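Long-range contact in antiterminator Q protein (Enterobacteria phage SfI, PDB 6JNY), which probably acts as a transcription antitermination factor, working on RNA polymerase so that it reads through terminators: residues 61-66 with 148-152. Residues are numbered along the deposited sequence; the frame is centred on the assembly and turned at random.
Sequences DDGMLI and AFKNR
Leu-65 parts its two methyls between three residues of the facing helix, a compact example of how one branched side chain can serve an apolar and a charged partner at once. With CG anti to the backbone N (chi1 -180°), the fork points at the facing segment; the axes of segments 61-66 and 148-152 approach to 11.3 Å. The tight side belongs to Leu-65 CD2, which sits 3.7 Å from Ala-148 CB and makes a CH-pi contact over one face of the Phe-149 ring, 4.2 Å from its centroid. Ile-66 CG1 adds a looser touch, 4.3 Å from Phe-149 CZ, and Trp-19 of helix 10-28 meets both Phe-149 and Ile-66 to close the three-helix packing. Leu-65 CD1 turns to the other side, lying over a face of the Arg-152 guanidinium. The contact thins at exposed Asp-61, whose CB stays 4.2 Å from Arg-152 NH1. A bend at chi3 (74°) brings Arg-152 end-on to Asp-62, whose OD1 accepts from Arg-152 NH1 at 2.9 Å and NH2 at 2.8 Å, nearly in the guanidinium plane. Because both bonds converge on one oxygen, each is bent, near 145°, and this forked salt bridge would be expected to favour an ionised Asp-62 beside the apolar cluster.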
loop_
_atom_site.group_PDB
_atom_site.type_symbol
_atom_site.label_atom_id
_atom_site.label_comp_id
_atom_site.label_asym_id
_atom_site.label_seq_id
_atom_site.Cartn_x
_atom_site.Cartn_y
_atom_site.Cartn_z
ATOM N N ASP A 61 14.641 -12.913 5.222
ATOM C CA ASP A 61 15.448 -12.169 4.257
ATOM C C ASP A 61 14.555 -11.471 3.244
ATOM O O ASP A 61 14.742 -10.285 2.942
ATOM C CB ASP A 61 16.437 -13.097 3.549
ATOM C CG ASP A 61 17.598 -13.511 4.439
ATOM O OD1 ASP A 61 17.721 -12.979 5.563
ATOM O OD2 ASP A 61 18.387 -14.376 4.008
ATOM N N ASP A 62 13.574 -12.198 2.707
ATOM C CA ASP A 62 12.642 -11.593 1.762
ATOM C C ASP A 62 11.783 -10.533 2.438
ATOM O O ASP A 62 11.521 -9.480 1.850
ATOM C CB ASP A 62 11.772 -12.672 1.119
ATOM C CG ASP A 62 12.562 -13.599 0.196
ATOM O OD1 ASP A 62 13.740 -13.312 -0.119
ATOM O OD2 ASP A 62 11.994 -14.627 -0.221
ATOM N N GLY A 63 11.334 -10.789 3.667
ATOM C CA GLY A 63 10.568 -9.784 4.382
ATOM C C GLY A 63 11.326 -8.482 4.543
ATOM O O GLY A 63 10.768 -7.398 4.345
ATOM N N MET A 64 12.611 -8.568 4.891
ATOM C CA MET A 64 13.410 -7.361 5.047
ATOM C C MET A 64 13.647 -6.675 3.709
ATOM O O MET A 64 13.565 -5.442 3.617
ATOM C CB MET A 64 14.733 -7.687 5.745
ATOM C CG MET A 64 14.554 -7.899 7.236
ATOM S SD MET A 64 16.078 -8.245 8.136
ATOM C CE MET A 64 16.484 -9.883 7.524
ATOM N N LEU A 65 13.944 -7.446 2.662
ATOM C CA LEU A 65 14.186 -6.848 1.352
ATOM C C LEU A 65 12.945 -6.115 0.862
ATOM O O LEU A 65 13.025 -4.973 0.390
ATOM C CB LEU A 65 14.601 -7.927 0.352
ATOM C CG LEU A 65 14.913 -7.515 -1.096
ATOM C CD1 LEU A 65 15.937 -8.446 -1.696
ATOM C CD2 LEU A 65 13.668 -7.492 -1.982
ATOM N N ILE A 66 11.782 -6.760 0.965
ATOM C CA ILE A 66 10.557 -6.118 0.497
ATOM C C ILE A 66 10.240 -4.888 1.330
ATOM O O ILE A 66 9.773 -3.873 0.804
ATOM C CB ILE A 66 9.385 -7.114 0.459
ATOM C CG1 ILE A 66 9.684 -8.241 -0.522
ATOM C CG2 ILE A 66 8.064 -6.394 0.089
ATOM C CD1 ILE A 66 8.791 -9.474 -0.325
ATOM N N ALA A 148 15.230 -5.129 -7.053
ATOM C CA ALA A 148 15.829 -5.522 -5.780
ATOM C C ALA A 148 16.157 -7.007 -5.763
ATOM O O ALA A 148 17.227 -7.406 -5.291
ATOM C CB ALA A 148 14.919 -5.171 -4.603
ATOM N N PHE A 149 15.239 -7.843 -6.246
ATOM C CA PHE A 149 15.523 -9.273 -6.322
ATOM C C PHE A 149 16.646 -9.553 -7.314
ATOM O O PHE A 149 17.511 -10.401 -7.060
ATOM C CB PHE A 149 14.262 -10.027 -6.744
ATOM C CG PHE A 149 13.273 -10.266 -5.631
ATOM C CD1 PHE A 149 13.660 -10.833 -4.432
ATOM C CD2 PHE A 149 11.943 -9.934 -5.817
ATOM C CE1 PHE A 149 12.729 -11.064 -3.431
ATOM C CE2 PHE A 149 11.015 -10.167 -4.829
ATOM C CZ PHE A 149 11.403 -10.721 -3.638
ATOM N N LYS A 150 16.651 -8.855 -8.452
ATOM C CA LYS A 150 17.689 -9.085 -9.451
ATOM C C LYS A 150 19.045 -8.617 -8.949
ATOM O O LYS A 150 20.069 -9.250 -9.238
ATOM C CB LYS A 150 17.321 -8.406 -10.767
ATOM C CG LYS A 150 16.214 -9.136 -11.519
ATOM C CD LYS A 150 15.726 -8.369 -12.728
ATOM C CE LYS A 150 14.608 -9.157 -13.416
ATOM N NZ LYS A 150 13.896 -8.360 -14.447
ATOM N N ASN A 151 19.067 -7.515 -8.193
ATOM C CA ASN A 151 20.319 -7.037 -7.608
ATOM C C ASN A 151 20.876 -8.047 -6.618
ATOM O O ASN A 151 22.080 -8.323 -6.619
ATOM C CB ASN A 151 20.096 -5.680 -6.931
ATOM C CG ASN A 151 21.350 -5.145 -6.242
ATOM O OD1 ASN A 151 22.321 -4.775 -6.898
ATOM N ND2 ASN A 151 21.316 -5.086 -4.915
ATOM N N ARG A 152 20.012 -8.625 -5.778
ATOM C CA ARG A 152 20.472 -9.624 -4.821
ATOM C C ARG A 152 21.045 -10.841 -5.533
ATOM O O ARG A 152 22.114 -11.344 -5.160
ATOM C CB ARG A 152 19.331 -10.034 -3.896
ATOM C CG ARG A 152 19.733 -11.088 -2.874
ATOM C CD ARG A 152 18.636 -11.308 -1.858
ATOM N NE ARG A 152 17.522 -12.062 -2.425
ATOM C CZ ARG A 152 16.418 -12.385 -1.759
ATOM N NH1 ARG A 152 16.267 -12.011 -0.497
ATOM N NH2 ARG A 152 15.461 -13.080 -2.358
#